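Local coordinates for uncharacterized protein PSPTO_0244 (Pseudomonas syringae pv. tomato, PDB 3MYX) that is of unknown function but belongs to the cupin superfamily and is probably related to the cupin domain of (S)-ureidoglycine aminohydrolase, at residues A29-D34 and Y63-M68; G36-F41 and I51-T56; A57-A62 and Q100-A105; C114-A119 and T163-R168. All coordinates share one frame; numbering follows the deposited sequence.

Contact 1 (A29-D34 and Y63-M68); sequences AHDPFD and YPYTEM
D31 lies across the hydroxyl end of Y65, the side chains crossing at about a right angle with the carboxylate and ring planes 67° apart. CG of D31 is anti to the backbone N (chi1 -163°), which turns the carboxylate back over the CE2 side of the tyrosine. CB of D31 sits 3.2 Å from Y65 OH, and the next atom, CG, is 4.0 Å from Y65 CE2. At the tip the carboxylate divides its work. OD1 of D31 accepts F33 N at 3.0 Å from well above the carboxylate plane (60° out), closing an Asx turn; OD2 takes I27 N and a salt bridge from R37. The hydroxyl of Y65 bonds to D28. In this antiparallel cupin-type β fold, the loop between strands 23-24 and 37-39 packs here against the residues that lead into strand 66-71. Beside the aspartate, two proline rings reach toward each other, P32 CD to P64 CG at 3.8 Å, and P64 CG also lies 3.4 Å from H30 O. P32 CG rests 3.7 Å from Y63 CE1. Y63 OH meets the edge of the F33 ring in plane, 3.7 Å from F33 CE2, while it bonds to E67 OE1 at 2.7 Å.

Contact 2 (G36-F41 and I51-T56); sequences GRRTAF and IVEFGT
R38 and I51 face each other as an antiparallel hydrogen-bonded pair, and here the packing is tight. R38 N reaches I51 O at 2.9 Å, and I51 N returns to R38 O at 2.8 Å. Two residues along, past the non-hydrogen-bonded pair R37 and V52, E53 N donates to G36 O at 2.9 Å; the same oxygen receives a CA-H contact from V52 CA at 3.2 Å. Strands 37-39 and 51-54 run at 163° to one another, as neighbours in an antiparallel sheet of the cupin-type β fold. On the buried face shared by R37 and V52, the bent arginine chain brings NH1 of R37 to within 3.6 Å of V52 CG2, while its guanidinium forms a salt bridge to E67 and a cation-pi contact with F113. On the other face CB of R38 packs against CG1 of I51 in the conformer given. Looser and partly exposed is the outer end of that face, where the R38 chain bends at chi2 (-64°) and carries the guanidinium across E53, whose aliphatic part lies over one face of it. R38 NH1 and E53 OE2 are 3.5 Å apart, a salt bridge of charge alone, since the oxygen is well out of the guanidinium plane and no N-H points at it; R38 NE instead bonds to S35 O.

Contact 3 (A57-A62 and Q100-A105); sequences ALSVEA and QVRIDA. With EDO (1,2-ethanediol), chain D.
From A57 opposite D104 to V60 opposite V101, two antiparallel strands run at 168° with their axes 4.6 Å apart, L58 with I103 and V60 with V101 forming the hydrogen-bonded pairs. The first of these is closed by L58 N to I103 O at 2.9 Å and I103 N to L58 O at 2.8 Å; V60 and V101 exchange a matching pair of bonds. Between them S59 and R102 stand as a non-hydrogen-bonded pair on the exposed face. R102 keeps a straight chain from CG to NE, with CG anti to its own N (chi1 180°), and so passes alongside S59 and on toward A57. There NH1 of R102 donates to S59 OG at 3.0 Å with the hydroxyl oxygen exactly in the guanidinium plane, while A57 CB lies over one face of the group, 3.3 Å from R102 NH2. Strand 57-60 is an edge strand of a four-stranded antiparallel sheet in the cupin-type fold, and strand 101-105 joins it to strand 75-80. The opposite face is apolar and turns inward: in the L58 conformer given, CD1 is 4.4 Å from I103 CD1, V60 packs beside V101, and F33, P32 and Y63 cover these residues. Beyond the end of strand 57-60, E61, in the conformer given, bends at chi2 to bring its carboxylate to the Q100 amide, the two planes 77° apart. Q100 NE2 gives one N-H to the syn lone pair of E61 OE1 at 2.7 Å. On the other side of that amide, Q100 OE1 accepts O1 of 1,2-ethanediol at 2.6 Å, a molecule probably from the crystallisation liquor that is also bonded to G81 N.

Contact 4 (C114-A119 and T163-R168); sequences CASTQA and TASTLR. With EDO (1,2-ethanediol), chain E.
S116, at the end of strand 109-116, meets S165 and L167 of a loop between strands 154-161 and 168-174. Strands 109-116 and 168-174 belong to different antiparallel sheets, so the contact joins the two in what is probably a double-cupin chain. S116 sends OG anti to its N (chi1 175°), which brings that oxygen to 3.3 Å from S165 CB. From the neighbouring side of the same serine, CB touches L167 CD1 at 3.8 Å. The backbone carbonyl of S116 faces a water molecule that also lies 3.0 Å from A164 O and probably donates to it; its bond to S116 O is weak. After S116 the chain leaves the strand, and Q118 folds its amide forward, NE2 reaching A119 O at 3.0 Å with an almost straight N-H. A119 makes the last touch of the segment: its CA lies 3.4 Å from A164 O as a CA-H contact, beside a backbone bond between A164 and S120. On the far side of the interface the loop holds its own shape. S165 OG accepts L167 N at 3.0 Å, forming an ST turn, and has D162 as a further partner. Next to this turn a 1,2-ethanediol, probably from the crystallisation liquor, sits against T166: its O1 takes the N-H of T166 N at 2.9 Å, and its O2 donates to T166 OG1 at 2.8 Å.

How the contacts relate
Contact 2 is buried, contact 3 lies at the surface, and contacts 1 and 4 are partly buried. Contacts 1, 2 and 4 all reach the same sheet, with contact 1 supplying strand 66-71 and contact 4 its neighbour 109-116. A single arginine of contact 2, R37, joins it to both segments of contact 1. Contact 3 belongs to a separate four-stranded sheet, yet its L58, V60 and V101 pack on P32, F33 and Y63 of contact 1. Contacts 2 and 3 rest on regular strand bonding, whereas contacts 1 and 4 have no direct hydrogen bond between their segments: proline and tyrosine packing serves one, small side chains and a water the other.

Contact 1 (A29-D34 and Y63-M68)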
loop_
_atom_site.group_PDB
_atom_site.type_symbol
_atom_site.label_atom_id
_atom_site.label_comp_id
_atom_site.label_asym_id
_atom_site.label_seq_id
_atom_site.Cartn_x
_atom_site.Cartn_y
_atom_site.Cartn_z
ATOM N N ALA A 29 19.669 -7.370 -3.854
ATOM C CA ALA A 29 20.923 -6.671 -4.070
ATOM C C ALA A 29 20.764 -5.352 -4.816
ATOM O O ALA A 29 21.738 -4.634 -4.957
ATOM C CB ALA A 29 21.919 -7.579 -4.807
ATOM N N HIS A 30 19.550 -5.044 -5.280
ATOM C CA HIS A 30 19.264 -3.763 -5.919
ATOM C C HIS A 30 18.642 -2.717 -4.998
ATOM O O HIS A 30 18.508 -1.557 -5.398
ATOM C CB HIS A 30 18.320 -3.957 -7.110
ATOM C CG HIS A 30 18.888 -4.818 -8.180
ATOM N ND1 HIS A 30 19.612 -4.309 -9.228
ATOM C CD2 HIS A 30 18.834 -6.152 -8.372
ATOM C CE1 HIS A 30 19.990 -5.301 -10.018
ATOM N NE2 HIS A 30 19.520 -6.427 -9.527
ATOM N N ASP A 31 18.249 -3.095 -3.789
ATOM C CA ASP A 31 17.485 -2.177 -2.924
ATOM C C ASP A 31 18.386 -1.008 -2.521
ATOM O O ASP A 31 19.471 -1.216 -1.987
ATOM C CB ASP A 31 17.035 -2.926 -1.666
ATOM C CG ASP A 31 15.926 -2.236 -0.911
ATOM O OD1 ASP A 31 15.681 -1.023 -1.134
ATOM O OD2 ASP A 31 15.307 -2.917 -0.059
ATOM N N PRO A 32 17.942 0.234 -2.739
ATOM C CA PRO A 32 18.736 1.371 -2.248
ATOM C C PRO A 32 18.685 1.537 -0.721
ATOM O O PRO A 32 19.495 2.279 -0.158
ATOM C CB PRO A 32 18.097 2.580 -2.944
ATOM C CG PRO A 32 16.837 2.140 -3.454
ATOM C CD PRO A 32 16.764 0.670 -3.514
ATOM N N PHE A 33 17.705 0.912 -0.071
ATOM C CA PHE A 33 17.545 0.941 1.381
ATOM C C PHE A 33 18.116 -0.339 1.967
ATOM O O PHE A 33 18.206 -1.365 1.301
ATOM C CB PHE A 33 16.081 1.147 1.777
ATOM C CG PHE A 33 15.545 2.481 1.357
ATOM C CD1 PHE A 33 15.827 3.605 2.117
ATOM C CD2 PHE A 33 14.797 2.632 0.192
ATOM C CE1 PHE A 33 15.368 4.854 1.727
ATOM C CE2 PHE A 33 14.330 3.870 -0.204
ATOM C CZ PHE A 33 14.621 4.986 0.558
ATOM N N ASP A 34 18.541 -0.260 3.214
ATOM C CA ASP A 34 19.145 -1.412 3.885
ATOM C C ASP A 34 18.712 -1.409 5.352
ATOM O O ASP A 34 17.707 -2.027 5.665
ATOM C CB ASP A 34 20.666 -1.488 3.664
ATOM C CG ASP A 34 21.342 -0.135 3.672
ATOM O OD1 ASP A 34 21.600 0.379 4.779
ATOM O OD2 ASP A 34 21.641 0.408 2.581
ATOM N N TYR A 63 15.461 3.824 -10.256
ATOM C CA TYR A 63 14.843 3.130 -9.143
ATOM C C TYR A 63 14.533 1.693 -9.560
ATOM O O TYR A 63 14.001 1.473 -10.643
ATOM C CB TYR A 63 13.579 3.865 -8.655
ATOM C CG TYR A 63 13.295 3.540 -7.215
ATOM C CD1 TYR A 63 14.051 4.116 -6.193
ATOM C CD2 TYR A 63 12.339 2.595 -6.864
ATOM C CE1 TYR A 63 13.842 3.767 -4.868
ATOM C CE2 TYR A 63 12.139 2.235 -5.525
ATOM C CZ TYR A 63 12.890 2.833 -4.531
ATOM O OH TYR A 63 12.744 2.517 -3.201
ATOM N N PRO A 64 14.884 0.704 -8.725
ATOM C CA PRO A 64 14.886 -0.673 -9.215
ATOM C C PRO A 64 13.517 -1.347 -9.200
ATOM O O PRO A 64 13.369 -2.426 -9.768
ATOM C CB PRO A 64 15.814 -1.378 -8.238
ATOM C CG PRO A 64 15.683 -0.592 -6.981
ATOM C CD PRO A 64 15.595 0.815 -7.440
ATOM N N TYR A 65 12.554 -0.737 -8.516
ATOM C CA TYR A 65 11.243 -1.309 -8.300
ATOM C C TYR A 65 10.178 -0.316 -8.745
ATOM O O TYR A 65 10.456 0.867 -8.906
ATOM C CB TYR A 65 11.034 -1.567 -6.809
ATOM C CG TYR A 65 12.168 -2.251 -6.059
ATOM C CD1 TYR A 65 12.921 -3.268 -6.641
ATOM C CD2 TYR A 65 12.443 -1.916 -4.740
ATOM C CE1 TYR A 65 13.941 -3.906 -5.940
ATOM C CE2 TYR A 65 13.447 -2.553 -4.043
ATOM C CZ TYR A 65 14.173 -3.556 -4.638
ATOM O OH TYR A 65 15.169 -4.163 -3.921
ATOM N N THR A 66 8.940 -0.785 -8.882
ATOM C CA THR A 66 7.786 0.117 -8.782
ATOM C C THR A 66 7.423 0.136 -7.311
ATOM O O THR A 66 7.198 -0.900 -6.734
ATOM C CB THR A 66 6.595 -0.357 -9.601
ATOM O OG1 THR A 66 7.014 -0.529 -10.960
ATOM C CG2 THR A 66 5.453 0.640 -9.512
ATOM N N GLU A 67 7.377 1.308 -6.696
ATOM C CA GLU A 67 7.177 1.384 -5.242
ATOM C C GLU A 67 6.234 2.513 -4.834
ATOM O O GLU A 67 6.401 3.660 -5.229
ATOM C CB GLU A 67 8.522 1.487 -4.508
ATOM C CG GLU A 67 8.388 1.401 -2.987
ATOM C CD GLU A 67 9.708 1.136 -2.252
ATOM O OE1 GLU A 67 10.741 0.774 -2.878
ATOM O OE2 GLU A 67 9.661 1.228 -1.007
HETATM N N MSE A 68 5.237 2.144 -4.036
HETATM C CA MSE A 68 4.287 3.080 -3.448
HETATM C C MSE A 68 4.688 3.358 -2.026
HETATM O O MSE A 68 5.011 2.431 -1.270
HETATM C CB MSE A 68 2.892 2.478 -3.422
HETATM C CG MSE A 68 1.880 3.377 -2.739
HETATM SE SE MSE A 68 0.272 2.394 -2.558
HETATM C CE MSE A 68 -0.920 3.832 -2.154
#

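Contact 2 (G36-F41 and I51-T56)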
loop_
_atom_site.group_PDB
_atom_site.type_symbol
_atom_site.label_atom_id
_atom_site.label_comp_id
_atom_site.label_asym_id
_atom_site.label_seq_id
_atom_site.Cartn_x
_atom_site.Cartn_y
_atom_site.Cartn_z
ATOM N N GLY A 36 17.244 0.814 6.993
ATOM C CA GLY A 36 15.921 1.427 7.075
ATOM C C GLY A 36 14.783 0.606 6.505
ATOM O O GLY A 36 13.622 0.937 6.735
ATOM N N ARG A 37 15.101 -0.443 5.739
ATOM C CA ARG A 37 14.094 -1.275 5.097
ATOM C C ARG A 37 13.612 -2.353 6.049
ATOM O O ARG A 37 14.408 -3.173 6.524
ATOM C CB ARG A 37 14.663 -1.906 3.812
ATOM C CG ARG A 37 13.705 -2.859 3.105
ATOM C CD ARG A 37 12.599 -2.141 2.353
ATOM N NE ARG A 37 13.084 -1.579 1.107
ATOM C CZ ARG A 37 12.355 -0.849 0.269
ATOM N NH1 ARG A 37 11.121 -0.511 0.572
ATOM N NH2 ARG A 37 12.886 -0.431 -0.863
ATOM N N ARG A 38 12.309 -2.353 6.325
ATOM C CA ARG A 38 11.697 -3.287 7.273
ATOM C C ARG A 38 10.592 -3.996 6.526
ATOM O O ARG A 38 9.504 -3.439 6.308
ATOM C CB ARG A 38 11.158 -2.545 8.500
ATOM C CG ARG A 38 12.094 -1.504 9.077
ATOM C CD ARG A 38 13.369 -2.104 9.619
ATOM N NE ARG A 38 14.324 -1.050 9.958
ATOM C CZ ARG A 38 14.289 -0.326 11.078
ATOM N NH1 ARG A 38 13.353 -0.551 11.991
ATOM N NH2 ARG A 38 15.202 0.622 11.282
ATOM N N THR A 39 10.873 -5.222 6.094
ATOM C CA THR A 39 9.965 -5.940 5.206
ATOM C C THR A 39 9.100 -6.916 5.983
ATOM O O THR A 39 9.617 -7.759 6.715
ATOM C CB THR A 39 10.780 -6.660 4.126
ATOM O OG1 THR A 39 11.508 -5.670 3.384
ATOM C CG2 THR A 39 9.887 -7.445 3.201
ATOM N N ALA A 40 7.785 -6.780 5.838
ATOM C CA ALA A 40 6.829 -7.667 6.487
ATOM C C ALA A 40 6.459 -8.867 5.630
ATOM O O ALA A 40 6.024 -9.892 6.153
ATOM C CB ALA A 40 5.589 -6.895 6.846
ATOM N N PHE A 41 6.604 -8.728 4.311
ATOM C CA PHE A 41 6.183 -9.739 3.378
ATOM C C PHE A 41 6.959 -9.583 2.086
ATOM O O PHE A 41 7.110 -8.475 1.575
ATOM C CB PHE A 41 4.695 -9.554 3.068
ATOM C CG PHE A 41 4.172 -10.505 2.024
ATOM C CD1 PHE A 41 4.177 -10.159 0.673
ATOM C CD2 PHE A 41 3.696 -11.741 2.384
ATOM C CE1 PHE A 41 3.702 -11.037 -0.284
ATOM C CE2 PHE A 41 3.226 -12.620 1.422
ATOM C CZ PHE A 41 3.221 -12.258 0.103
ATOM N N ILE A 51 7.599 -1.346 6.014
ATOM C CA ILE A 51 7.831 0.057 6.317
ATOM C C ILE A 51 9.297 0.413 6.072
ATOM O O ILE A 51 10.184 -0.450 6.008
ATOM C CB ILE A 51 7.390 0.435 7.768
ATOM C CG1 ILE A 51 8.270 -0.285 8.805
ATOM C CG2 ILE A 51 5.888 0.145 7.966
ATOM C CD1 ILE A 51 8.001 0.109 10.253
ATOM N N VAL A 52 9.524 1.700 5.859
ATOM C CA VAL A 52 10.863 2.266 5.769
ATOM C C VAL A 52 10.984 3.341 6.846
ATOM O O VAL A 52 10.086 4.176 6.997
ATOM C CB VAL A 52 11.173 2.863 4.388
ATOM C CG1 VAL A 52 12.514 3.596 4.393
ATOM C CG2 VAL A 52 11.155 1.754 3.333
ATOM N N GLU A 53 12.065 3.273 7.618
ATOM C CA GLU A 53 12.443 4.318 8.562
ATOM C C GLU A 53 13.677 5.002 7.982
ATOM O O GLU A 53 14.680 4.348 7.719
ATOM C CB GLU A 53 12.732 3.705 9.936
ATOM C CG GLU A 53 11.511 3.021 10.522
ATOM C CD GLU A 53 11.672 2.500 11.934
ATOM O OE1 GLU A 53 12.667 2.820 12.598
ATOM O OE2 GLU A 53 10.779 1.757 12.376
ATOM N N PHE A 54 13.610 6.308 7.774
ATOM C CA PHE A 54 14.702 7.020 7.143
ATOM C C PHE A 54 14.683 8.483 7.555
ATOM O O PHE A 54 13.621 9.032 7.876
ATOM C CB PHE A 54 14.581 6.864 5.625
ATOM C CG PHE A 54 15.878 7.007 4.887
ATOM C CD1 PHE A 54 16.890 6.071 5.039
ATOM C CD2 PHE A 54 16.070 8.046 3.986
ATOM C CE1 PHE A 54 18.074 6.184 4.331
ATOM C CE2 PHE A 54 17.267 8.155 3.265
ATOM C CZ PHE A 54 18.261 7.236 3.456
ATOM N N GLY A 55 15.853 9.103 7.576
ATOM C CA GLY A 55 15.984 10.455 8.086
ATOM C C GLY A 55 16.998 11.334 7.396
ATOM O O GLY A 55 17.379 12.365 7.946
ATOM N N THR A 56 17.414 10.946 6.192
ATOM C CA THR A 56 18.383 11.670 5.401
ATOM C C THR A 56 17.904 11.685 3.924
ATOM O O THR A 56 16.792 11.281 3.624
ATOM C CB THR A 56 19.791 11.001 5.586
ATOM O OG1 THR A 56 19.713 9.611 5.251
ATOM C CG2 THR A 56 20.284 11.118 7.052
#

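Contact 3 (A57-A62 and Q100-A105)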
loop_
_atom_site.group_PDB
_atom_site.type_symbol
_atom_site.label_atom_id
_atom_site.label_comp_id
_atom_site.label_asym_id
_atom_site.label_seq_id
_atom_site.Cartn_x
_atom_site.Cartn_y
_atom_site.Cartn_z
ATOM N N ALA A 57 18.771 12.118 3.012
ATOM C CA ALA A 57 18.500 12.037 1.584
ATOM C C ALA A 57 19.384 11.003 0.911
ATOM O O ALA A 57 20.542 10.812 1.283
ATOM C CB ALA A 57 18.675 13.392 0.921
ATOM N N LEU A 58 18.814 10.351 -0.089
ATOM C CA LEU A 58 19.585 9.475 -0.958
ATOM C C LEU A 58 19.074 9.600 -2.383
ATOM O O LEU A 58 17.909 9.817 -2.646
ATOM C CB LEU A 58 19.647 8.006 -0.456
ATOM C CG LEU A 58 18.412 7.087 -0.450
ATOM C CD1 LEU A 58 17.945 6.801 -1.855
ATOM C CD2 LEU A 58 18.660 5.769 0.297
ATOM N N SER A 59 20.014 9.516 -3.303
ATOM C CA SER A 59 19.720 9.640 -4.721
ATOM C C SER A 59 19.919 8.277 -5.384
ATOM O O SER A 59 20.897 7.566 -5.109
ATOM C CB SER A 59 20.640 10.683 -5.361
ATOM O OG SER A 59 20.364 12.003 -4.893
ATOM N N VAL A 60 18.987 7.915 -6.257
ATOM C CA VAL A 60 19.013 6.655 -6.977
ATOM C C VAL A 60 18.962 6.962 -8.472
ATOM O O VAL A 60 18.066 7.677 -8.928
ATOM C CB VAL A 60 17.806 5.789 -6.575
ATOM C CG1 VAL A 60 17.910 4.385 -7.195
ATOM C CG2 VAL A 60 17.683 5.711 -5.052
ATOM N N GLU A 61 19.918 6.445 -9.245
ATOM C CA GLU A 61 19.970 6.769 -10.671
ATOM C C GLU A 61 18.807 6.156 -11.458
ATOM O O GLU A 61 18.273 6.804 -12.344
ATOM C CB GLU A 61 21.320 6.366 -11.278
ATOM C CG GLU A 61 21.450 6.574 -12.795
ATOM C CD GLU A 61 20.998 7.945 -13.272
ATOM O OE1 GLU A 61 21.142 8.922 -12.502
ATOM O OE2 GLU A 61 20.498 8.035 -14.420
ATOM N N ALA A 62 18.417 4.921 -11.128
ATOM C CA ALA A 62 17.297 4.245 -11.798
ATOM C C ALA A 62 16.614 3.385 -10.754
ATOM O O ALA A 62 17.109 2.327 -10.392
ATOM C CB ALA A 62 17.793 3.405 -12.969
ATOM N N GLN A 100 14.801 8.203 -12.096
ATOM C CA GLN A 100 15.923 8.864 -11.441
ATOM C C GLN A 100 15.327 9.707 -10.326
ATOM O O GLN A 100 14.546 10.625 -10.578
ATOM C CB GLN A 100 16.695 9.731 -12.410
ATOM C CG GLN A 100 17.946 10.311 -11.809
ATOM C CD GLN A 100 18.540 11.388 -12.679
ATOM O OE1 GLN A 100 17.984 12.474 -12.793
ATOM N NE2 GLN A 100 19.682 11.096 -13.272
ATOM N N VAL A 101 15.624 9.364 -9.079
ATOM C CA VAL A 101 14.888 9.964 -7.969
ATOM C C VAL A 101 15.786 10.218 -6.772
ATOM O O VAL A 101 16.636 9.386 -6.420
ATOM C CB VAL A 101 13.659 9.093 -7.572
ATOM C CG1 VAL A 101 14.093 7.717 -7.082
ATOM C CG2 VAL A 101 12.786 9.805 -6.537
ATOM N N ARG A 102 15.568 11.365 -6.148
ATOM C CA ARG A 102 16.156 11.675 -4.856
ATOM C C ARG A 102 15.037 11.611 -3.831
ATOM O O ARG A 102 13.962 12.204 -4.021
ATOM C CB ARG A 102 16.836 13.046 -4.859
ATOM C CG ARG A 102 17.468 13.439 -3.534
ATOM C CD ARG A 102 18.279 14.693 -3.755
ATOM N NE ARG A 102 18.906 15.238 -2.558
ATOM C CZ ARG A 102 20.061 14.825 -2.038
ATOM N NH1 ARG A 102 20.741 13.809 -2.563
ATOM N NH2 ARG A 102 20.529 15.421 -0.960
ATOM N N ILE A 103 15.286 10.853 -2.767
ATOM C CA ILE A 103 14.351 10.639 -1.679
ATOM C C ILE A 103 14.935 11.347 -0.470
ATOM O O ILE A 103 15.946 10.920 0.063
ATOM C CB ILE A 103 14.174 9.125 -1.411
ATOM C CG1 ILE A 103 13.731 8.401 -2.701
ATOM C CG2 ILE A 103 13.210 8.876 -0.245
ATOM C CD1 ILE A 103 13.650 6.877 -2.618
ATOM N N ASP A 104 14.304 12.446 -0.079
ATOM C CA ASP A 104 14.842 13.338 0.944
ATOM C C ASP A 104 13.879 13.319 2.138
ATOM O O ASP A 104 12.849 13.984 2.112
ATOM C CB ASP A 104 15.030 14.746 0.368
ATOM C CG ASP A 104 15.680 15.710 1.327
ATOM O OD1 ASP A 104 15.931 15.342 2.488
ATOM O OD2 ASP A 104 15.902 16.844 0.871
ATOM N N ALA A 105 14.233 12.570 3.182
ATOM C CA ALA A 105 13.409 12.391 4.371
ATOM C C ALA A 105 13.860 13.327 5.478
ATOM O O ALA A 105 15.041 13.456 5.763
ATOM C CB ALA A 105 13.487 10.948 4.869
HETATM C C1 EDO D . 16.880 14.176 -9.543
HETATM O O1 EDO D . 16.812 13.879 -10.936
HETATM C C2 EDO D . 17.516 13.014 -8.810
HETATM O O2 EDO D . 18.873 12.812 -9.269
#

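Contact 4 (C114-A119 and T163-R168)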
loop_
_atom_site.group_PDB
_atom_site.type_symbol
_atom_site.label_atom_id
_atom_site.label_comp_id
_atom_site.label_asym_id
_atom_site.label_seq_id
_atom_site.Cartn_x
_atom_site.Cartn_y
_atom_site.Cartn_z
ATOM N N CYS A 114 4.615 -0.598 -0.565
ATOM C CA CYS A 114 4.399 -1.807 -1.361
ATOM C C CYS A 114 5.223 -1.644 -2.625
ATOM O O CYS A 114 5.146 -0.617 -3.298
ATOM C CB CYS A 114 2.921 -1.968 -1.695
ATOM S SG CYS A 114 2.577 -3.463 -2.673
ATOM N N ALA A 115 6.046 -2.652 -2.931
ATOM C CA ALA A 115 6.920 -2.618 -4.090
ATOM C C ALA A 115 6.733 -3.849 -4.940
ATOM O O ALA A 115 6.622 -4.954 -4.413
ATOM C CB ALA A 115 8.384 -2.533 -3.639
ATOM N N SER A 116 6.754 -3.649 -6.254
ATOM C CA SER A 116 6.963 -4.740 -7.193
ATOM C C SER A 116 8.449 -4.769 -7.496
ATOM O O SER A 116 8.977 -3.884 -8.168
ATOM C CB SER A 116 6.182 -4.518 -8.474
ATOM O OG SER A 116 6.479 -5.525 -9.433
ATOM N N THR A 117 9.132 -5.793 -6.988
ATOM C CA THR A 117 10.562 -5.908 -7.184
ATOM C C THR A 117 10.935 -6.673 -8.453
ATOM O O THR A 117 12.080 -6.624 -8.870
ATOM C CB THR A 117 11.312 -6.464 -5.941
ATOM O OG1 THR A 117 11.024 -7.855 -5.769
ATOM C CG2 THR A 117 10.984 -5.676 -4.662
ATOM N N GLN A 118 9.960 -7.355 -9.064
ATOM C CA GLN A 118 10.145 -8.030 -10.355
ATOM C C GLN A 118 9.474 -7.212 -11.453
ATOM O O GLN A 118 8.342 -6.774 -11.292
ATOM C CB GLN A 118 9.498 -9.420 -10.305
ATOM C CG GLN A 118 9.610 -10.203 -11.629
ATOM C CD GLN A 118 11.038 -10.435 -12.047
ATOM O OE1 GLN A 118 11.830 -10.995 -11.279
ATOM N NE2 GLN A 118 11.389 -10.027 -13.275
ATOM N N ALA A 119 10.173 -7.003 -12.555
ATOM C CA ALA A 119 9.580 -6.353 -13.718
ATOM C C ALA A 119 8.823 -7.367 -14.557
ATOM O O ALA A 119 9.334 -8.469 -14.806
ATOM C CB ALA A 119 10.660 -5.684 -14.567
ATOM N N THR A 163 2.958 -0.370 -16.170
ATOM C CA THR A 163 3.278 -1.308 -17.232
ATOM C C THR A 163 4.474 -2.197 -16.862
ATOM O O THR A 163 4.699 -3.178 -17.543
ATOM C CB THR A 163 3.562 -0.589 -18.573
ATOM O OG1 THR A 163 4.601 0.377 -18.393
ATOM C CG2 THR A 163 2.312 0.095 -19.066
ATOM N N ALA A 164 5.211 -1.888 -15.789
ATOM C CA ALA A 164 6.329 -2.726 -15.335
ATOM C C ALA A 164 5.912 -3.786 -14.318
ATOM O O ALA A 164 6.744 -4.522 -13.816
ATOM C CB ALA A 164 7.448 -1.853 -14.761
ATOM N N SER A 165 4.619 -3.840 -14.029
ATOM C CA SER A 165 4.013 -4.802 -13.112
ATOM C C SER A 165 2.519 -4.726 -13.351
ATOM O O SER A 165 2.058 -3.876 -14.121
ATOM C CB SER A 165 4.314 -4.435 -11.665
ATOM O OG SER A 165 3.556 -3.307 -11.250
ATOM N N THR A 166 1.759 -5.567 -12.663
ATOM C CA THR A 166 0.302 -5.474 -12.693
ATOM C C THR A 166 -0.268 -4.517 -11.643
ATOM O O THR A 166 -1.485 -4.444 -11.481
ATOM C CB THR A 166 -0.343 -6.851 -12.548
ATOM O OG1 THR A 166 -0.025 -7.386 -11.265
ATOM C CG2 THR A 166 0.134 -7.812 -13.642
ATOM N N LEU A 167 0.575 -3.760 -10.952
ATOM C CA LEU A 167 0.079 -2.825 -9.946
ATOM C C LEU A 167 -0.872 -1.801 -10.516
ATOM O O LEU A 167 -0.599 -1.191 -11.565
ATOM C CB LEU A 167 1.235 -2.112 -9.253
ATOM C CG LEU A 167 2.018 -2.924 -8.238
ATOM C CD1 LEU A 167 3.308 -2.165 -7.855
ATOM C CD2 LEU A 167 1.178 -3.226 -7.007
ATOM N N ARG A 168 -1.996 -1.638 -9.826
ATOM C CA ARG A 168 -2.908 -0.527 -10.021
ATOM C C ARG A 168 -3.012 0.133 -8.652
ATOM O O ARG A 168 -3.238 -0.536 -7.632
ATOM C CB ARG A 168 -4.280 -1.018 -10.494
ATOM C CG ARG A 168 -4.341 -1.456 -11.939
ATOM C CD ARG A 168 -5.780 -1.787 -12.313
ATOM N NE ARG A 168 -6.308 -2.949 -11.590
ATOM C CZ ARG A 168 -7.237 -2.935 -10.619
ATOM N NH1 ARG A 168 -7.811 -1.808 -10.171
ATOM N NH2 ARG A 168 -7.608 -4.090 -10.083
HETATM C C1 EDO E . 3.141 -7.869 -9.983
HETATM O O1 EDO E . 3.331 -7.683 -11.396
HETATM C C2 EDO E . 2.689 -9.301 -9.705
HETATM O O2 EDO E . 1.548 -9.635 -10.510
HETATM O O HOH W 1 7.917 -3.351 -11.357
#